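Local structure of Lic11098 (Leptospira interrogans serogroup Icterohaemorrhagiae serovar copenhageni, 4U08) at residues Q6-K17 with N21-T33. The protein is of unknown function but belongs to the leucine-rich repeat proteins of a pathogenic spirochaete and is possibly a virulence factor. Residues are numbered along the deposited sequence; the frame is centred on the assembly and turned at random.
Sequences QTYYRNITEALK and NVRILNLSGSKLT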
loop_
_atom_site.group_PDB
_atom_site.type_symbol
_atom_site.label_atom_id
_atom_site.label_comp_id
_atom_site.label_asym_id
_atom_site.label_seq_id
_atom_site.Cartn_x
_atom_site.Cartn_y
_atom_site.Cartn_z
ATOM N N GLN A 6 -18.154 -22.749 -31.671
ATOM C CA GLN A 6 -17.060 -21.825 -31.371
ATOM C C GLN A 6 -17.592 -20.554 -30.706
ATOM O O GLN A 6 -18.426 -19.860 -31.290
ATOM C CB GLN A 6 -16.251 -21.491 -32.638
ATOM C CG GLN A 6 -14.872 -20.886 -32.340
ATOM C CD GLN A 6 -14.107 -20.376 -33.545
ATOM O OE1 GLN A 6 -14.415 -20.680 -34.703
ATOM N NE2 GLN A 6 -13.055 -19.608 -33.289
ATOM N N THR A 7 -17.113 -20.262 -29.475
ATOM C CA THR A 7 -17.506 -19.087 -28.678
ATOM C C THR A 7 -16.332 -18.134 -28.427
ATOM O O THR A 7 -16.551 -16.959 -28.136
ATOM C CB THR A 7 -18.200 -19.490 -27.363
ATOM O OG1 THR A 7 -17.348 -20.364 -26.632
ATOM C CG2 THR A 7 -19.563 -20.142 -27.579
ATOM N N TYR A 8 -15.093 -18.647 -28.540
ATOM C CA TYR A 8 -13.851 -17.897 -28.345
ATOM C C TYR A 8 -13.285 -17.523 -29.702
ATOM O O TYR A 8 -12.995 -18.412 -30.512
ATOM C CB TYR A 8 -12.810 -18.732 -27.555
ATOM C CG TYR A 8 -11.641 -17.919 -27.031
ATOM C CD1 TYR A 8 -11.607 -17.484 -25.710
ATOM C CD2 TYR A 8 -10.563 -17.591 -27.854
ATOM C CE1 TYR A 8 -10.533 -16.744 -25.220
ATOM C CE2 TYR A 8 -9.493 -16.831 -27.379
ATOM C CZ TYR A 8 -9.485 -16.407 -26.062
ATOM O OH TYR A 8 -8.416 -15.682 -25.583
ATOM N N TYR A 9 -13.084 -16.219 -29.930
ATOM C CA TYR A 9 -12.540 -15.709 -31.182
ATOM C C TYR A 9 -11.354 -14.807 -30.945
ATOM O O TYR A 9 -11.312 -14.092 -29.950
ATOM C CB TYR A 9 -13.626 -14.979 -31.981
ATOM C CG TYR A 9 -14.587 -15.910 -32.687
ATOM C CD1 TYR A 9 -14.367 -16.301 -34.008
ATOM C CD2 TYR A 9 -15.708 -16.420 -32.031
ATOM C CE1 TYR A 9 -15.257 -17.147 -34.669
ATOM C CE2 TYR A 9 -16.599 -17.274 -32.678
ATOM C CZ TYR A 9 -16.367 -17.638 -33.997
ATOM O OH TYR A 9 -17.238 -18.481 -34.641
ATOM N N ARG A 10 -10.382 -14.856 -31.848
ATOM C CA ARG A 10 -9.162 -14.048 -31.791
ATOM C C ARG A 10 -9.083 -13.158 -33.052
ATOM O O ARG A 10 -8.167 -12.340 -33.189
ATOM C CB ARG A 10 -7.932 -14.979 -31.667
ATOM C CG ARG A 10 -6.619 -14.296 -31.289
ATOM C CD ARG A 10 -6.364 -14.257 -29.792
ATOM N NE ARG A 10 -5.548 -13.099 -29.418
ATOM C CZ ARG A 10 -4.220 -13.095 -29.369
ATOM N NH1 ARG A 10 -3.533 -14.195 -29.661
ATOM N NH2 ARG A 10 -3.566 -11.994 -29.032
ATOM N N ASN A 11 -10.084 -13.302 -33.947
ATOM C CA ASN A 11 -10.162 -12.603 -35.228
ATOM C C ASN A 11 -11.575 -12.060 -35.453
ATOM O O ASN A 11 -12.531 -12.837 -35.475
ATOM C CB ASN A 11 -9.756 -13.573 -36.346
ATOM C CG ASN A 11 -9.454 -12.914 -37.664
ATOM O OD1 ASN A 11 -10.356 -12.547 -38.422
ATOM N ND2 ASN A 11 -8.173 -12.772 -37.978
ATOM N N ILE A 12 -11.696 -10.726 -35.615
ATOM C CA ILE A 12 -12.973 -10.025 -35.811
ATOM C C ILE A 12 -13.675 -10.457 -37.126
ATOM O O ILE A 12 -14.902 -10.597 -37.119
ATOM C CB ILE A 12 -12.832 -8.479 -35.655
ATOM C CG1 ILE A 12 -14.219 -7.787 -35.573
ATOM C CG2 ILE A 12 -11.916 -7.844 -36.713
ATOM C CD1 ILE A 12 -14.270 -6.492 -34.752
ATOM N N THR A 13 -12.911 -10.730 -38.212
ATOM C CA THR A 13 -13.477 -11.186 -39.493
ATOM C C THR A 13 -14.180 -12.535 -39.307
ATOM O O THR A 13 -15.313 -12.699 -39.766
ATOM C CB THR A 13 -12.411 -11.172 -40.608
ATOM O OG1 THR A 13 -11.871 -9.852 -40.724
ATOM C CG2 THR A 13 -12.964 -11.615 -41.962
ATOM N N GLU A 14 -13.522 -13.472 -38.590
ATOM C CA GLU A 14 -14.055 -14.798 -38.273
ATOM C C GLU A 14 -15.261 -14.677 -37.346
ATOM O O GLU A 14 -16.257 -15.374 -37.545
ATOM C CB GLU A 14 -12.972 -15.678 -37.622
ATOM C CG GLU A 14 -11.852 -16.097 -38.563
ATOM C CD GLU A 14 -12.281 -16.969 -39.728
ATOM O OE1 GLU A 14 -12.620 -18.151 -39.493
ATOM O OE2 GLU A 14 -12.285 -16.467 -40.873
ATOM N N ALA A 15 -15.176 -13.767 -36.349
ATOM C CA ALA A 15 -16.241 -13.497 -35.380
ATOM C C ALA A 15 -17.488 -12.970 -36.078
ATOM O O ALA A 15 -18.600 -13.345 -35.707
ATOM C CB ALA A 15 -15.763 -12.500 -34.331
ATOM N N LEU A 16 -17.297 -12.141 -37.115
ATOM C CA LEU A 16 -18.396 -11.553 -37.875
ATOM C C LEU A 16 -19.074 -12.538 -38.839
ATOM O O LEU A 16 -20.224 -12.302 -39.209
ATOM C CB LEU A 16 -17.957 -10.267 -38.590
ATOM C CG LEU A 16 -17.783 -9.044 -37.677
ATOM C CD1 LEU A 16 -16.939 -7.985 -38.337
ATOM C CD2 LEU A 16 -19.121 -8.478 -37.232
ATOM N N LYS A 17 -18.395 -13.648 -39.214
ATOM C CA LYS A 17 -18.971 -14.689 -40.084
ATOM C C LYS A 17 -20.005 -15.504 -39.297
ATOM O O LYS A 17 -21.010 -15.966 -39.851
ATOM C CB LYS A 17 -17.885 -15.636 -40.630
ATOM C CG LYS A 17 -16.906 -14.977 -41.606
ATOM C CD LYS A 17 -16.437 -15.855 -42.785
ATOM C CE LYS A 17 -15.587 -17.049 -42.411
ATOM N NZ LYS A 17 -14.428 -17.203 -43.326
ATOM N N ASN A 21 -22.811 -16.172 -31.653
ATOM C CA ASN A 21 -22.039 -17.263 -31.053
ATOM C C ASN A 21 -20.831 -16.732 -30.286
ATOM O O ASN A 21 -20.368 -17.397 -29.356
ATOM C CB ASN A 21 -21.567 -18.263 -32.124
ATOM C CG ASN A 21 -22.676 -19.027 -32.803
ATOM O OD1 ASN A 21 -23.448 -19.762 -32.167
ATOM N ND2 ASN A 21 -22.756 -18.891 -34.120
ATOM N N VAL A 22 -20.305 -15.555 -30.693
ATOM C CA VAL A 22 -19.129 -14.925 -30.080
ATOM C C VAL A 22 -19.455 -14.497 -28.642
ATOM O O VAL A 22 -20.397 -13.734 -28.416
ATOM C CB VAL A 22 -18.544 -13.759 -30.928
ATOM C CG1 VAL A 22 -17.128 -13.400 -30.479
ATOM C CG2 VAL A 22 -18.563 -14.089 -32.419
ATOM N N ARG A 23 -18.725 -15.086 -27.675
ATOM C CA ARG A 23 -18.869 -14.798 -26.241
ATOM C C ARG A 23 -17.634 -14.062 -25.733
ATOM O O ARG A 23 -17.741 -13.186 -24.872
ATOM C CB ARG A 23 -19.121 -16.072 -25.434
ATOM C CG ARG A 23 -20.407 -16.793 -25.824
ATOM C CD ARG A 23 -21.262 -17.152 -24.630
ATOM N NE ARG A 23 -22.115 -16.038 -24.221
ATOM C CZ ARG A 23 -23.346 -15.822 -24.675
ATOM N NH1 ARG A 23 -23.883 -16.639 -25.574
ATOM N NH2 ARG A 23 -24.047 -14.784 -24.239
ATOM N N ILE A 24 -16.464 -14.416 -26.277
ATOM C CA ILE A 24 -15.188 -13.798 -25.938
ATOM C C ILE A 24 -14.469 -13.440 -27.228
ATOM O O ILE A 24 -14.254 -14.313 -28.078
ATOM C CB ILE A 24 -14.288 -14.701 -25.026
ATOM C CG1 ILE A 24 -14.979 -15.064 -23.687
ATOM C CG2 ILE A 24 -12.909 -14.058 -24.800
ATOM C CD1 ILE A 24 -14.378 -16.305 -22.971
ATOM N N LEU A 25 -14.075 -12.168 -27.360
ATOM C CA LEU A 25 -13.289 -11.698 -28.494
ATOM C C LEU A 25 -11.986 -11.125 -27.960
ATOM O O LEU A 25 -11.985 -10.101 -27.265
ATOM C CB LEU A 25 -14.052 -10.685 -29.378
ATOM C CG LEU A 25 -13.312 -10.181 -30.630
ATOM C CD1 LEU A 25 -13.124 -11.300 -31.661
ATOM C CD2 LEU A 25 -14.035 -9.013 -31.252
ATOM N N ASN A 26 -10.888 -11.818 -28.257
ATOM C CA ASN A 26 -9.556 -11.444 -27.813
ATOM C C ASN A 26 -8.745 -10.874 -28.965
ATOM O O ASN A 26 -8.227 -11.626 -29.787
ATOM C CB ASN A 26 -8.836 -12.649 -27.152
ATOM C CG ASN A 26 -7.541 -12.314 -26.427
ATOM O OD1 ASN A 26 -6.950 -13.161 -25.754
ATOM N ND2 ASN A 26 -7.047 -11.096 -26.550
ATOM N N LEU A 27 -8.594 -9.544 -28.992
ATOM C CA LEU A 27 -7.820 -8.869 -30.034
ATOM C C LEU A 27 -6.565 -8.200 -29.480
ATOM O O LEU A 27 -5.988 -7.350 -30.166
ATOM C CB LEU A 27 -8.688 -7.844 -30.805
ATOM C CG LEU A 27 -9.987 -8.337 -31.463
ATOM C CD1 LEU A 27 -10.756 -7.177 -32.073
ATOM C CD2 LEU A 27 -9.723 -9.391 -32.529
ATOM N N SER A 28 -6.127 -8.583 -28.251
ATOM C CA SER A 28 -4.943 -7.984 -27.623
ATOM C C SER A 28 -3.679 -8.181 -28.455
ATOM O O SER A 28 -3.545 -9.207 -29.124
ATOM C CB SER A 28 -4.682 -8.527 -26.216
ATOM O OG SER A 28 -5.779 -8.999 -25.461
ATOM N N GLY A 29 -2.768 -7.203 -28.375
ATOM C CA GLY A 29 -1.472 -7.203 -29.050
ATOM C C GLY A 29 -1.517 -7.552 -30.524
ATOM O O GLY A 29 -0.690 -8.339 -30.992
ATOM N N SER A 30 -2.504 -6.997 -31.257
ATOM C CA SER A 30 -2.687 -7.253 -32.687
ATOM C C SER A 30 -2.475 -5.989 -33.545
ATOM O O SER A 30 -2.903 -5.957 -34.702
ATOM C CB SER A 30 -4.053 -7.892 -32.948
ATOM O OG SER A 30 -5.117 -6.982 -32.727
ATOM N N LYS A 31 -1.800 -4.954 -32.978
ATOM C CA LYS A 31 -1.527 -3.661 -33.627
ATOM C C LYS A 31 -2.813 -3.036 -34.242
ATOM O O LYS A 31 -2.779 -2.448 -35.329
ATOM C CB LYS A 31 -0.364 -3.767 -34.641
ATOM C CG LYS A 31 0.990 -4.058 -33.996
ATOM C CD LYS A 31 2.133 -4.133 -35.014
ATOM C CE LYS A 31 2.382 -5.531 -35.540
ATOM N NZ LYS A 31 3.501 -5.561 -36.517
ATOM N N LEU A 32 -3.947 -3.198 -33.535
ATOM C CA LEU A 32 -5.250 -2.694 -33.954
ATOM C C LEU A 32 -5.265 -1.168 -33.813
ATOM O O LEU A 32 -5.048 -0.639 -32.716
ATOM C CB LEU A 32 -6.369 -3.362 -33.128
ATOM C CG LEU A 32 -7.804 -3.176 -33.610
ATOM C CD1 LEU A 32 -8.091 -4.033 -34.817
ATOM C CD2 LEU A 32 -8.789 -3.519 -32.510
ATOM N N THR A 33 -5.456 -0.470 -34.947
ATOM C CA THR A 33 -5.470 0.998 -35.020
ATOM C C THR A 33 -6.888 1.567 -34.941
ATOM O O THR A 33 -7.068 2.712 -34.524
ATOM C CB THR A 33 -4.698 1.501 -36.256
ATOM O OG1 THR A 33 -5.169 0.817 -37.418
ATOM C CG2 THR A 33 -3.192 1.319 -36.122
#
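The Tyr9 side chain crosses that of Val22 at about a right angle, ring atom CD2 of Tyr9 lying 3.7 Å from CG1 of Val22. Within its own segment the ring is sandwiched, Ala15 CA over one face and Gln6 NE2 over the other, both toward the rim, and this probably limits how far it can turn. Ala15 also points toward segment 21-33, its CB 3.7 Å from Val22 CG2 and close to Leu25 CD1. Leu25, with CG anti to the backbone N (chi1 -178°), reaches back so that CD1 meets Tyr9 CB; Ile12 packs more loosely on Leu25 and Leu27.

The backbones pair as parallel strands. Thr7 O accepts from both Arg23 N and Ile24 N, Tyr9 N gives to Ile24 O, and Tyr9 O takes Asn26 N at 2.9 Å. On the face opposite Tyr9 and Leu25, the Tyr8 ring lies obliquely against Ile24, Tyr8 CE1 3.6 Å from Ile24 CG2, and runs on alongside Asn26. Arg10 bends at chi2 (92°) and follows the second segment, its guanidinium edge making weak bonds from NE to Asn26 O and from NH2 to Ser28 O at 2.8 Å.

Two residues after strand 8-9 the chain enters helix 12-17, whose N-cap is Asn11: its OD1 accepts weak bonds from Thr13 N and Glu14 N. The helix lies on the Tyr9 side. This is the N-terminal end of the leucine-rich repeat solenoid: strand 8-9 is the outermost strand at this end, and strand 24-26 passes the parallel pairing on to strand 47-49, where Leu25 packs on Leu48 and Asn26 on Asn49.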